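Local coordinates for protein putative hydantoin racemase (Klebsiella pneumoniae subsp. pneumoniae, PDB 3QVL) that racemises allantoin and probably interconverts the D and L forms of other 5-monosubstituted hydantoins, at residues E99-M104 with A177-S182; S113-L118 with E164-A169; I144-L149 with S155-E160; E160-R165 with G183-L188. All coordinates share one frame; numbering follows the deposited sequence.

The four contacts show how the parallel sheet of an alpha/beta fold places its loops around a ligand. Helix 157-172 serves contacts 2, 3 and 4, whose neighbouring centres (2 and 4, 3 and 4) lie about 8 Å apart; contact 1 adds helix 97-108, and its centre is about 18 Å from that of contact 3. Contacts 1 and 2 share the sheet, strands 177-180 and 112-116 being neighbours in it, and Gly181 N lies 2.8 Å from Val115 O, probably as a hydrogen bond. All four reach the bound hydantoin-acetic acid: Ser182 and Thr117 bind its carboxylate, Gly183 a ring carbonyl, and Val148 packs against it.

Contact 1: E99-M104 with A177-S182; sequences EAAMHM and AIVLGS. Unlike the reference sequence in segment 177-182: Ser182 (reference Cys). With 5HY ([(4R)-2,5-dioxoimidazolidin-4-yl]acetic acid), chain C.
Ala101 of helix 97-108 and Val179 of strand 177-180 meet as two small apolar side chains, and this single pair makes the tight part of the contact. The methyl of Ala101 points at the strand, and its CB lies 3.7 Å from Val179 CG1. The valine holds CG1 anti to its backbone N (chi1 165°), which leaves the other branch, CG2, over the helix backbone, 3.7 Å from Ala101 O. Packing slackens at once beyond this point: Met102 N is 4.5 Å from Val179 CG2, and the side chain of Met102 packs instead on Phe112 and Ile114 of the neighbouring strand and on Phe134. The far side of the helix faces protein too. There His103 ND1 donates to Glu99 O (2.7 Å), a carbonyl that also takes the helical bond from His103 N; the donor stands well above the carbonyl plane. NE2 of the same ring is hydrogen-bonded to Thr106 OG1 of a second subunit. Past the end of the helix contact, Ser182, a cysteine in the reference sequence, donates a hydrogen bond from OG to OD2 of the bound hydantoin-acetic acid at 2.6 Å. These polar groups thus bond elsewhere; with no hydrogen bond between the two segments, what joins them directly is apolar packing of Val179 against Ala101.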
loop_
_atom_site.group_PDB
_atom_site.type_symbol
_atom_site.label_atom_id
_atom_site.label_comp_id
_atom_site.label_asym_id
_atom_site.label_seq_id
_atom_site.Cartn_x
_atom_site.Cartn_y
_atom_site.Cartn_z
ATOM N N GLU A 99 -19.313 0.655 -7.108
ATOM C CA GLU A 99 -18.366 -0.023 -7.986
ATOM C C GLU A 99 -18.371 0.587 -9.389
ATOM O O GLU A 99 -17.325 0.994 -9.897
ATOM C CB GLU A 99 -18.703 -1.517 -8.043
ATOM C CG GLU A 99 -17.831 -2.352 -8.974
ATOM C CD GLU A 99 -18.361 -3.765 -9.162
ATOM O OE1 GLU A 99 -19.596 -3.963 -9.121
ATOM O OE2 GLU A 99 -17.540 -4.684 -9.355
ATOM N N ALA A 100 -19.555 0.663 -9.992
ATOM C CA ALA A 100 -19.710 1.161 -11.358
ATOM C C ALA A 100 -19.321 2.631 -11.510
ATOM O O ALA A 100 -18.649 2.995 -12.475
ATOM C CB ALA A 100 -21.128 0.934 -11.844
ATOM N N ALA A 101 -19.740 3.463 -10.556
ATOM C CA ALA A 101 -19.440 4.897 -10.584
ATOM C C ALA A 101 -17.943 5.173 -10.474
ATOM O O ALA A 101 -17.411 6.024 -11.190
ATOM C CB ALA A 101 -20.199 5.628 -9.487
ATOM N N MET A 102 -17.275 4.449 -9.577
ATOM C CA MET A 102 -15.828 4.567 -9.392
ATOM C C MET A 102 -15.068 4.090 -10.628
ATOM O O MET A 102 -14.104 4.731 -11.052
ATOM C CB MET A 102 -15.371 3.783 -8.159
ATOM C CG MET A 102 -15.819 4.370 -6.830
ATOM S SD MET A 102 -15.436 3.269 -5.455
ATOM C CE MET A 102 -16.260 4.109 -4.105
ATOM N N HIS A 103 -15.510 2.966 -11.196
ATOM C CA HIS A 103 -14.930 2.421 -12.426
ATOM C C HIS A 103 -15.005 3.421 -13.581
ATOM O O HIS A 103 -14.016 3.631 -14.288
ATOM C CB HIS A 103 -15.615 1.106 -12.818
ATOM C CG HIS A 103 -15.032 -0.105 -12.156
ATOM N ND1 HIS A 103 -15.257 -0.415 -10.831
ATOM C CD2 HIS A 103 -14.246 -1.094 -12.642
ATOM C CE1 HIS A 103 -14.624 -1.535 -10.529
ATOM N NE2 HIS A 103 -14.001 -1.966 -11.610
ATOM N N MET A 104 -16.175 4.037 -13.758
ATOM C CA MET A 104 -16.386 5.035 -14.810
ATOM C C MET A 104 -15.551 6.292 -14.592
ATOM O O MET A 104 -15.042 6.877 -15.550
ATOM C CB MET A 104 -17.867 5.418 -14.924
ATOM C CG MET A 104 -18.803 4.312 -15.406
ATOM S SD MET A 104 -18.462 3.673 -17.057
ATOM C CE MET A 104 -17.336 2.334 -16.675
ATOM N N ALA A 177 -13.503 14.912 -11.748
ATOM C CA ALA A 177 -14.854 14.359 -11.831
ATOM C C ALA A 177 -15.498 14.200 -10.458
ATOM O O ALA A 177 -14.810 14.172 -9.434
ATOM C CB ALA A 177 -14.840 13.024 -12.569
ATOM N N ILE A 178 -16.824 14.101 -10.450
ATOM C CA ILE A 178 -17.584 13.865 -9.227
ATOM C C ILE A 178 -18.288 12.513 -9.297
ATOM O O ILE A 178 -18.925 12.183 -10.301
ATOM C CB ILE A 178 -18.630 14.989 -8.966
ATOM C CG1 ILE A 178 -17.956 16.366 -8.842
ATOM C CG2 ILE A 178 -19.499 14.667 -7.741
ATOM C CD1 ILE A 178 -16.988 16.524 -7.667
ATOM N N VAL A 179 -18.151 11.734 -8.230
ATOM C CA VAL A 179 -18.925 10.512 -8.062
ATOM C C VAL A 179 -20.035 10.788 -7.051
ATOM O O VAL A 179 -19.763 11.129 -5.897
ATOM C CB VAL A 179 -18.036 9.324 -7.606
ATOM C CG1 VAL A 179 -18.883 8.166 -7.087
ATOM C CG2 VAL A 179 -17.152 8.857 -8.751
ATOM N N LEU A 180 -21.280 10.667 -7.504
ATOM C CA LEU A 180 -22.436 10.833 -6.627
ATOM C C LEU A 180 -22.555 9.621 -5.710
ATOM O O LEU A 180 -22.552 8.478 -6.173
ATOM C CB LEU A 180 -23.718 11.040 -7.441
ATOM C CG LEU A 180 -23.789 12.285 -8.334
ATOM C CD1 LEU A 180 -24.990 12.213 -9.265
ATOM C CD2 LEU A 180 -23.818 13.575 -7.514
ATOM N N GLY A 181 -22.644 9.881 -4.408
ATOM C CA GLY A 181 -22.587 8.827 -3.401
ATOM C C GLY A 181 -23.925 8.373 -2.851
ATOM O O GLY A 181 -24.023 8.006 -1.679
ATOM N N SER A 182 -24.951 8.386 -3.699
ATOM C CA SER A 182 -26.298 7.987 -3.298
ATOM C C SER A 182 -27.142 7.542 -4.485
ATOM O O SER A 182 -27.068 8.129 -5.566
ATOM C CB SER A 182 -27.007 9.138 -2.580
ATOM O OG SER A 182 -28.337 8.784 -2.235
HETATM C C 5HY C . -27.682 4.731 -0.850
HETATM N N 5HY C . -27.903 4.559 1.434
HETATM O O 5HY C . -27.244 4.873 -1.989
HETATM C CA 5HY C . -26.852 4.756 0.427
HETATM C CB 5HY C . -26.094 6.088 0.624
HETATM C CG 5HY C . -26.917 7.373 0.441
HETATM O OAB 5HY C . -30.131 4.188 1.367
HETATM N NAF 5HY C . -28.956 4.502 -0.540
HETATM C CAI 5HY C . -29.063 4.396 0.790
HETATM O OD1 5HY C . -26.369 8.433 0.809
HETATM O OD2 5HY C . -28.055 7.291 -0.069
#

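Contact 2: S113-L118 with E164-A169; sequences SIVTTL and ERCIRA. With 5HY ([(4R)-2,5-dioxoimidazolidin-4-yl]acetic acid), chain C.
In the parallel sheet that contains strands 138-143, 112-116 and 177-180, strand 112-116 is overlaid by helix 157-172, with Val115 fitting between Arg165 and Cys166. Val115 uses both branches: CG1 lies 4.2 Å from Arg165 CB, and CG2 is the same 4.2 Å from Cys166 SG. This division follows from chi1 of 179°, which sets CG1 anti to the backbone N and turns CG2 to the sulfur. One turn further along the helix, Ser113 CB faces Ala169 CB at 4.1 Å; only the carbon of the serine takes part, since its OG is bonded to Ser175 and Asp173. The topology explains the directions. Helix 157-172 is the connection of a beta-alpha-beta crossover that leaves strand 138-143, passes over strand 112-116 and enters strand 177-180, so strand and helix segments run nearly antiparallel, at 161°, with their axes 9.3 Å apart at closest. Cys166 and Ala169 also rest on Ile178 of the next strand, whereas the side chain of Arg165 touches His142 of strand 138-143, on the other side. At the C-terminal end of strand 112-116 the chain turns polar: Thr117 OG1 donates to OD1 of the bound hydantoin-acetic acid at 2.7 Å. Thr116 OG1, bonded to Gly181 O, lies 3.4 Å from the same carboxylate oxygen.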
loop_
_atom_site.group_PDB
_atom_site.type_symbol
_atom_site.label_atom_id
_atom_site.label_comp_id
_atom_site.label_asym_id
_atom_site.label_seq_id
_atom_site.Cartn_x
_atom_site.Cartn_y
_atom_site.Cartn_z
ATOM N N SER A 113 -13.824 13.100 -6.823
ATOM C CA SER A 113 -14.313 13.374 -5.478
ATOM C C SER A 113 -15.681 12.734 -5.283
ATOM O O SER A 113 -16.503 12.719 -6.201
ATOM C CB SER A 113 -14.397 14.880 -5.229
ATOM O OG SER A 113 -13.110 15.469 -5.260
ATOM N N ILE A 114 -15.914 12.199 -4.088
ATOM C CA ILE A 114 -17.203 11.596 -3.746
ATOM C C ILE A 114 -18.048 12.579 -2.937
ATOM O O ILE A 114 -17.556 13.214 -2.003
ATOM C CB ILE A 114 -17.032 10.257 -2.971
ATOM C CG1 ILE A 114 -16.351 9.207 -3.859
ATOM C CG2 ILE A 114 -18.384 9.734 -2.463
ATOM C CD1 ILE A 114 -15.875 7.965 -3.116
ATOM N N VAL A 115 -19.316 12.711 -3.323
ATOM C CA VAL A 115 -20.281 13.506 -2.569
ATOM C C VAL A 115 -21.444 12.606 -2.152
ATOM O O VAL A 115 -22.271 12.219 -2.982
ATOM C CB VAL A 115 -20.794 14.732 -3.373
ATOM C CG1 VAL A 115 -21.819 15.525 -2.561
ATOM C CG2 VAL A 115 -19.635 15.634 -3.788
ATOM N N THR A 116 -21.481 12.261 -0.868
ATOM C CA THR A 116 -22.542 11.419 -0.312
ATOM C C THR A 116 -23.445 12.231 0.628
ATOM O O THR A 116 -23.307 13.454 0.715
ATOM C CB THR A 116 -21.966 10.138 0.365
ATOM O OG1 THR A 116 -23.028 9.214 0.635
ATOM C CG2 THR A 116 -21.220 10.468 1.660
ATOM N N THR A 117 -24.364 11.561 1.322
ATOM C CA THR A 117 -25.388 12.259 2.107
ATOM C C THR A 117 -25.035 12.410 3.597
ATOM O O THR A 117 -24.880 13.533 4.081
ATOM C CB THR A 117 -26.788 11.615 1.927
ATOM O OG1 THR A 117 -26.903 11.068 0.607
ATOM C CG2 THR A 117 -27.884 12.651 2.129
ATOM N N LEU A 118 -24.913 11.290 4.309
ATOM C CA LEU A 118 -24.613 11.302 5.749
ATOM C C LEU A 118 -23.129 11.079 6.050
ATOM O O LEU A 118 -22.506 10.201 5.449
ATOM C CB LEU A 118 -25.437 10.243 6.495
ATOM C CG LEU A 118 -26.702 10.595 7.289
ATOM C CD1 LEU A 118 -27.055 9.424 8.187
ATOM C CD2 LEU A 118 -26.555 11.856 8.131
ATOM N N GLU A 164 -23.816 22.629 -4.568
ATOM C CA GLU A 164 -22.855 23.518 -3.909
ATOM C C GLU A 164 -21.584 22.786 -3.487
ATOM O O GLU A 164 -20.480 23.320 -3.616
ATOM C CB GLU A 164 -23.495 24.199 -2.696
ATOM C CG GLU A 164 -24.532 25.263 -3.044
ATOM C CD GLU A 164 -25.248 25.824 -1.824
ATOM O OE1 GLU A 164 -24.815 25.551 -0.683
ATOM O OE2 GLU A 164 -26.250 26.548 -2.008
ATOM N N ARG A 165 -21.749 21.564 -2.983
ATOM C CA ARG A 165 -20.618 20.730 -2.584
ATOM C C ARG A 165 -19.782 20.245 -3.767
ATOM O O ARG A 165 -18.565 20.101 -3.646
ATOM C CB ARG A 165 -21.086 19.553 -1.727
ATOM C CG ARG A 165 -20.512 19.572 -0.326
ATOM C CD ARG A 165 -19.248 18.744 -0.291
ATOM N NE ARG A 165 -18.219 19.277 0.599
ATOM C CZ ARG A 165 -17.091 19.848 0.182
ATOM N NH1 ARG A 165 -16.836 19.976 -1.115
ATOM N NH2 ARG A 165 -16.209 20.291 1.066
ATOM N N CYS A 166 -20.439 20.004 -4.900
ATOM C CA CYS A 166 -19.751 19.638 -6.138
ATOM C C CYS A 166 -18.885 20.787 -6.654
ATOM O O CYS A 166 -17.737 20.573 -7.048
ATOM C CB CYS A 166 -20.754 19.213 -7.212
ATOM S SG CYS A 166 -21.509 17.596 -6.943
ATOM N N ILE A 167 -19.443 21.997 -6.641
ATOM C CA ILE A 167 -18.726 23.210 -7.049
ATOM C C ILE A 167 -17.493 23.436 -6.174
ATOM O O ILE A 167 -16.407 23.732 -6.682
ATOM C CB ILE A 167 -19.649 24.466 -7.017
ATOM C CG1 ILE A 167 -20.787 24.321 -8.033
ATOM C CG2 ILE A 167 -18.849 25.743 -7.306
ATOM C CD1 ILE A 167 -21.955 25.274 -7.817
ATOM N N ARG A 168 -17.667 23.282 -4.862
ATOM C CA ARG A 168 -16.577 23.462 -3.908
ATOM C C ARG A 168 -15.507 22.377 -4.045
ATOM O O ARG A 168 -14.314 22.655 -3.895
ATOM C CB ARG A 168 -17.113 23.522 -2.473
ATOM C CG ARG A 168 -16.123 24.104 -1.480
ATOM C CD ARG A 168 -16.818 24.806 -0.324
ATOM N NE ARG A 168 -17.204 23.891 0.748
ATOM C CZ ARG A 168 -16.406 23.514 1.745
ATOM N NH1 ARG A 168 -15.156 23.958 1.817
ATOM N NH2 ARG A 168 -16.860 22.686 2.676
ATOM N N ALA A 169 -15.940 21.151 -4.337
ATOM C CA ALA A 169 -15.029 20.025 -4.552
ATOM C C ALA A 169 -14.124 20.250 -5.763
ATOM O O ALA A 169 -12.920 20.002 -5.698
ATOM C CB ALA A 169 -15.813 18.727 -4.705
HETATM C C 5HY C . -27.682 4.731 -0.850
HETATM N N 5HY C . -27.903 4.559 1.434
HETATM O O 5HY C . -27.244 4.873 -1.989
HETATM C CA 5HY C . -26.852 4.756 0.427
HETATM C CB 5HY C . -26.094 6.088 0.624
HETATM C CG 5HY C . -26.917 7.373 0.441
HETATM O OAB 5HY C . -30.131 4.188 1.367
HETATM N NAF 5HY C . -28.956 4.502 -0.540
HETATM C CAI 5HY C . -29.063 4.396 0.790
HETATM O OD1 5HY C . -26.369 8.433 0.809
HETATM O OD2 5HY C . -28.055 7.291 -0.069
#

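Contact 3: I144-L149 with S155-E160; sequences IDLPVL and SGLAQE. With 5HY ([(4R)-2,5-dioxoimidazolidin-4-yl]acetic acid), chain C.
Ile144 and Leu146 reach with their terminal methyls onto Ala158, in the first turn of helix 157-172. Each gets there by a different conformation. Ile144 sets CG1 between its backbone N and carbonyl carbon (chi1 60°), the more hindered choice for this branch, and then extends, so that CD1 alone arrives at the helix, 4.0 Å from Ala158 CB and 3.7 Å from Ala158 O. Leu146 instead swings CG beside its backbone N (chi1 -73°); its CD1 lies over the helix backbone, 3.8 Å from Ala158 CA. The same methyl touches Leu157 CD2 at 4.2 Å. Leu157 starts from a different direction, with CG anti to its backbone N, and only the tip of the chain bends back to the loop, at the exposed margin of the contact. The helix itself opens with an ST turn, in which Leu157 N donates to Ser155 OG at 3.3 Å, while Gly156 occupies the N-cap. Further along the loop, Val148 CG1 approaches OD2 of the bound hydantoin-acetic acid to 3.3 Å, adding an apolar wall to the pocket. The loop leads from strand 138-143 into helix 157-172: Ile144 and Leu146 are hydrogen-bonded through the backbone to Thr116, the last residue of strand 112-116, and to Thr117 just after it, and Lys161 NZ is hydrogen-bonded to Ile144 O.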
loop_
_atom_site.group_PDB
_atom_site.type_symbol
_atom_site.label_atom_id
_atom_site.label_comp_id
_atom_site.label_asym_id
_atom_site.label_seq_id
_atom_site.Cartn_x
_atom_site.Cartn_y
_atom_site.Cartn_z
ATOM N N ILE A 144 -22.996 15.839 2.565
ATOM C CA ILE A 144 -23.801 17.066 2.637
ATOM C C ILE A 144 -24.472 17.254 4.002
ATOM O O ILE A 144 -25.116 18.278 4.249
ATOM C CB ILE A 144 -24.850 17.161 1.489
ATOM C CG1 ILE A 144 -25.838 15.987 1.539
ATOM C CG2 ILE A 144 -24.150 17.263 0.130
ATOM C CD1 ILE A 144 -27.119 16.213 0.749
ATOM N N ASP A 145 -24.307 16.257 4.873
ATOM C CA ASP A 145 -24.795 16.284 6.261
ATOM C C ASP A 145 -26.322 16.352 6.387
ATOM O O ASP A 145 -26.866 17.168 7.139
ATOM C CB ASP A 145 -24.116 17.400 7.069
ATOM N N LEU A 146 -27.003 15.486 5.641
ATOM C CA LEU A 146 -28.449 15.320 5.754
ATOM C C LEU A 146 -28.791 13.832 5.783
ATOM O O LEU A 146 -28.001 13.014 5.307
ATOM C CB LEU A 146 -29.172 16.007 4.589
ATOM C CG LEU A 146 -29.255 17.537 4.551
ATOM C CD1 LEU A 146 -29.943 17.983 3.272
ATOM C CD2 LEU A 146 -29.984 18.101 5.768
ATOM N N PRO A 147 -29.960 13.471 6.352
ATOM C CA PRO A 147 -30.417 12.086 6.253
ATOM C C PRO A 147 -30.573 11.671 4.793
ATOM O O PRO A 147 -30.875 12.509 3.943
ATOM C CB PRO A 147 -31.786 12.117 6.938
ATOM C CG PRO A 147 -31.707 13.262 7.880
ATOM C CD PRO A 147 -30.861 14.287 7.188
ATOM N N VAL A 148 -30.355 10.389 4.515
ATOM C CA VAL A 148 -30.443 9.848 3.157
ATOM C C VAL A 148 -31.768 10.204 2.469
ATOM O O VAL A 148 -31.783 10.604 1.301
ATOM C CB VAL A 148 -30.204 8.311 3.156
ATOM C CG1 VAL A 148 -30.660 7.674 1.852
ATOM C CG2 VAL A 148 -28.734 8.009 3.410
ATOM N N LEU A 149 -32.868 10.087 3.209
ATOM C CA LEU A 149 -34.205 10.314 2.658
ATOM C C LEU A 149 -34.556 11.787 2.415
ATOM O O LEU A 149 -35.617 12.087 1.859
ATOM C CB LEU A 149 -35.271 9.633 3.528
ATOM C CG LEU A 149 -35.230 8.100 3.561
ATOM C CD1 LEU A 149 -36.189 7.554 4.601
ATOM C CD2 LEU A 149 -35.525 7.499 2.189
ATOM N N SER A 155 -38.197 19.087 -0.764
ATOM C CA SER A 155 -37.776 20.451 -0.437
ATOM C C SER A 155 -36.746 21.008 -1.418
ATOM O O SER A 155 -36.671 22.220 -1.626
ATOM C CB SER A 155 -37.226 20.517 0.991
ATOM O OG SER A 155 -35.992 19.826 1.100
ATOM N N GLY A 156 -35.954 20.116 -2.010
ATOM C CA GLY A 156 -34.891 20.507 -2.932
ATOM C C GLY A 156 -33.626 20.968 -2.228
ATOM O O GLY A 156 -32.666 21.388 -2.880
ATOM N N LEU A 157 -33.627 20.886 -0.897
ATOM C CA LEU A 157 -32.493 21.314 -0.078
ATOM C C LEU A 157 -31.268 20.423 -0.287
ATOM O O LEU A 157 -30.157 20.926 -0.470
ATOM C CB LEU A 157 -32.882 21.353 1.408
ATOM C CG LEU A 157 -31.815 21.728 2.446
ATOM C CD1 LEU A 157 -31.392 23.190 2.326
ATOM C CD2 LEU A 157 -32.310 21.428 3.854
ATOM N N ALA A 158 -31.482 19.109 -0.257
ATOM C CA ALA A 158 -30.411 18.136 -0.464
ATOM C C ALA A 158 -29.781 18.288 -1.847
ATOM O O ALA A 158 -28.559 18.252 -1.982
ATOM C CB ALA A 158 -30.929 16.718 -0.262
ATOM N N GLN A 159 -30.628 18.476 -2.857
ATOM C CA GLN A 159 -30.192 18.664 -4.241
ATOM C C GLN A 159 -29.325 19.913 -4.410
ATOM O O GLN A 159 -28.325 19.886 -5.131
ATOM C CB GLN A 159 -31.401 18.725 -5.183
ATOM C CG GLN A 159 -32.065 17.372 -5.467
ATOM C CD GLN A 159 -32.922 16.848 -4.318
ATOM O OE1 GLN A 159 -33.232 17.569 -3.368
ATOM N NE2 GLN A 159 -33.311 15.581 -4.409
ATOM N N GLU A 160 -29.713 21.000 -3.742
ATOM C CA GLU A 160 -28.941 22.243 -3.766
ATOM C C GLU A 160 -27.612 22.091 -3.028
ATOM O O GLU A 160 -26.587 22.615 -3.473
ATOM C CB GLU A 160 -29.762 23.410 -3.194
ATOM C CG GLU A 160 -29.047 24.773 -3.176
ATOM C CD GLU A 160 -28.556 25.231 -4.548
ATOM O OE1 GLU A 160 -29.233 24.963 -5.565
ATOM O OE2 GLU A 160 -27.487 25.874 -4.607
HETATM C C 5HY C . -27.682 4.731 -0.850
HETATM N N 5HY C . -27.903 4.559 1.434
HETATM O O 5HY C . -27.244 4.873 -1.989
HETATM C CA 5HY C . -26.852 4.756 0.427
HETATM C CB 5HY C . -26.094 6.088 0.624
HETATM C CG 5HY C . -26.917 7.373 0.441
HETATM O OAB 5HY C . -30.131 4.188 1.367
HETATM N NAF 5HY C . -28.956 4.502 -0.540
HETATM C CAI 5HY C . -29.063 4.396 0.790
HETATM O OD1 5HY C . -26.369 8.433 0.809
HETATM O OD2 5HY C . -28.055 7.291 -0.069
#

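Contact 4: E160-R165 with G183-L188; sequences EKVRER and GGMATL. With 5HY ([(4R)-2,5-dioxoimidazolidin-4-yl]acetic acid), chain C.
Val162, on helix 157-172, and Met185, in the connection from strand 177-180 to helix 189-196, are the nearest residues of their backbones, with CA atoms 8.5 Å apart, a gap bridged by side chains. In this alpha/beta fold the connection follows a strand end that borders the ligand pocket, and the helix flanks it. Val162 presents one branch to each partner. Its CG2 meets the thioether of Met185, at 3.7 Å from CE and 3.9 Å from SD, the two side chains slanting past one another. Met185 puts CG beside its backbone N (chi1 -68°) and is stretched out from there, which places CE against the valine and also close to Thr117. CG1 of Val162 turns to Leu188 instead, more loosely, 4.3 Å from CD2. Leu180 and Leu192 close round the same valine, making a small hydrophobic cluster between strand and helices. Arg163 bridges to Glu160 within its own helix, with a weak hydrogen bond from NH1 to OE2, and its NE forms a salt bridge to Glu195 of helix 189-196. At the start of the connection, on the pocket side, Gly183 N donates to atom O of the bound hydantoin-acetic acid at 2.9 Å, with an N-H...O angle of 164°.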
loop_
_atom_site.group_PDB
_atom_site.type_symbol
_atom_site.label_atom_id
_atom_site.label_comp_id
_atom_site.label_asym_id
_atom_site.label_seq_id
_atom_site.Cartn_x
_atom_site.Cartn_y
_atom_site.Cartn_z
ATOM N N GLU A 160 -29.713 21.000 -3.742
ATOM C CA GLU A 160 -28.941 22.243 -3.766
ATOM C C GLU A 160 -27.612 22.091 -3.028
ATOM O O GLU A 160 -26.587 22.615 -3.473
ATOM C CB GLU A 160 -29.762 23.410 -3.194
ATOM C CG GLU A 160 -29.047 24.773 -3.176
ATOM C CD GLU A 160 -28.556 25.231 -4.548
ATOM O OE1 GLU A 160 -29.233 24.963 -5.565
ATOM O OE2 GLU A 160 -27.487 25.874 -4.607
ATOM N N LYS A 161 -27.636 21.366 -1.910
ATOM C CA LYS A 161 -26.428 21.080 -1.135
ATOM C C LYS A 161 -25.425 20.224 -1.909
ATOM O O LYS A 161 -24.216 20.427 -1.789
ATOM C CB LYS A 161 -26.781 20.417 0.197
ATOM C CG LYS A 161 -27.076 21.399 1.316
ATOM C CD LYS A 161 -27.482 20.675 2.587
ATOM C CE LYS A 161 -27.165 21.497 3.826
ATOM N NZ LYS A 161 -25.711 21.449 4.160
ATOM N N VAL A 162 -25.933 19.275 -2.695
ATOM C CA VAL A 162 -25.091 18.449 -3.568
ATOM C C VAL A 162 -24.394 19.328 -4.608
ATOM O O VAL A 162 -23.176 19.240 -4.787
ATOM C CB VAL A 162 -25.906 17.316 -4.258
ATOM C CG1 VAL A 162 -25.085 16.628 -5.348
ATOM C CG2 VAL A 162 -26.376 16.295 -3.235
ATOM N N ARG A 163 -25.173 20.182 -5.269
ATOM C CA ARG A 163 -24.662 21.111 -6.276
ATOM C C ARG A 163 -23.551 22.003 -5.715
ATOM O O ARG A 163 -22.475 22.103 -6.308
ATOM C CB ARG A 163 -25.807 21.962 -6.838
ATOM C CG ARG A 163 -25.402 22.930 -7.939
ATOM C CD ARG A 163 -26.546 23.872 -8.280
ATOM N NE ARG A 163 -26.081 25.059 -8.994
ATOM C CZ ARG A 163 -25.700 26.194 -8.411
ATOM N NH1 ARG A 163 -25.722 26.317 -7.089
ATOM N NH2 ARG A 163 -25.292 27.214 -9.156
ATOM N N GLU A 164 -23.816 22.629 -4.568
ATOM C CA GLU A 164 -22.855 23.518 -3.909
ATOM C C GLU A 164 -21.584 22.786 -3.487
ATOM O O GLU A 164 -20.480 23.320 -3.616
ATOM C CB GLU A 164 -23.495 24.199 -2.696
ATOM C CG GLU A 164 -24.532 25.263 -3.044
ATOM C CD GLU A 164 -25.248 25.824 -1.824
ATOM O OE1 GLU A 164 -24.815 25.551 -0.683
ATOM O OE2 GLU A 164 -26.250 26.548 -2.008
ATOM N N ARG A 165 -21.749 21.564 -2.983
ATOM C CA ARG A 165 -20.618 20.730 -2.584
ATOM C C ARG A 165 -19.782 20.245 -3.767
ATOM O O ARG A 165 -18.565 20.101 -3.646
ATOM C CB ARG A 165 -21.086 19.553 -1.727
ATOM C CG ARG A 165 -20.512 19.572 -0.326
ATOM C CD ARG A 165 -19.248 18.744 -0.291
ATOM N NE ARG A 165 -18.219 19.277 0.599
ATOM C CZ ARG A 165 -17.091 19.848 0.182
ATOM N NH1 ARG A 165 -16.836 19.976 -1.115
ATOM N NH2 ARG A 165 -16.209 20.291 1.066
ATOM N N GLY A 183 -27.951 6.508 -4.267
ATOM C CA GLY A 183 -28.960 6.093 -5.238
ATOM C C GLY A 183 -30.025 7.161 -5.410
ATOM O O GLY A 183 -30.650 7.262 -6.466
ATOM N N GLY A 184 -30.222 7.964 -4.366
ATOM C CA GLY A 184 -31.176 9.072 -4.388
ATOM C C GLY A 184 -30.712 10.277 -5.191
ATOM O O GLY A 184 -31.507 11.169 -5.488
ATOM N N MET A 185 -29.425 10.303 -5.535
ATOM C CA MET A 185 -28.842 11.380 -6.341
ATOM C C MET A 185 -28.814 11.029 -7.829
ATOM O O MET A 185 -28.352 11.824 -8.651
ATOM C CB MET A 185 -27.416 11.687 -5.875
ATOM C CG MET A 185 -27.310 12.317 -4.500
ATOM S SD MET A 185 -25.589 12.511 -4.000
ATOM C CE MET A 185 -25.777 12.754 -2.235
ATOM N N ALA A 186 -29.324 9.845 -8.163
ATOM C CA ALA A 186 -29.204 9.267 -9.505
ATOM C C ALA A 186 -29.628 10.181 -10.657
ATOM O O ALA A 186 -28.943 10.249 -11.680
ATOM C CB ALA A 186 -29.954 7.939 -9.575
ATOM N N THR A 187 -30.742 10.889 -10.486
ATOM C CA THR A 187 -31.294 11.730 -11.553
ATOM C C THR A 187 -30.672 13.133 -11.625
ATOM O O THR A 187 -31.090 13.961 -12.439
ATOM C CB THR A 187 -32.840 11.833 -11.461
ATOM O OG1 THR A 187 -33.219 12.304 -10.162
ATOM C CG2 THR A 187 -33.489 10.475 -11.714
ATOM N N LEU A 188 -29.670 13.386 -10.785
ATOM C CA LEU A 188 -28.983 14.680 -10.737
ATOM C C LEU A 188 -27.756 14.741 -11.647
ATOM O O LEU A 188 -27.287 15.829 -11.993
ATOM C CB LEU A 188 -28.568 15.007 -9.297
ATOM C CG LEU A 188 -29.478 15.822 -8.367
ATOM C CD1 LEU A 188 -30.953 15.451 -8.499
ATOM C CD2 LEU A 188 -29.011 15.648 -6.926
HETATM C C 5HY C . -27.682 4.731 -0.850
HETATM N N 5HY C . -27.903 4.559 1.434
HETATM O O 5HY C . -27.244 4.873 -1.989
HETATM C CA 5HY C . -26.852 4.756 0.427
HETATM C CB 5HY C . -26.094 6.088 0.624
HETATM C CG 5HY C . -26.917 7.373 0.441
HETATM O OAB 5HY C . -30.131 4.188 1.367
HETATM N NAF 5HY C . -28.956 4.502 -0.540
HETATM C CAI 5HY C . -29.063 4.396 0.790
HETATM O OD1 5HY C . -26.369 8.433 0.809
HETATM O OD2 5HY C . -28.055 7.291 -0.069
#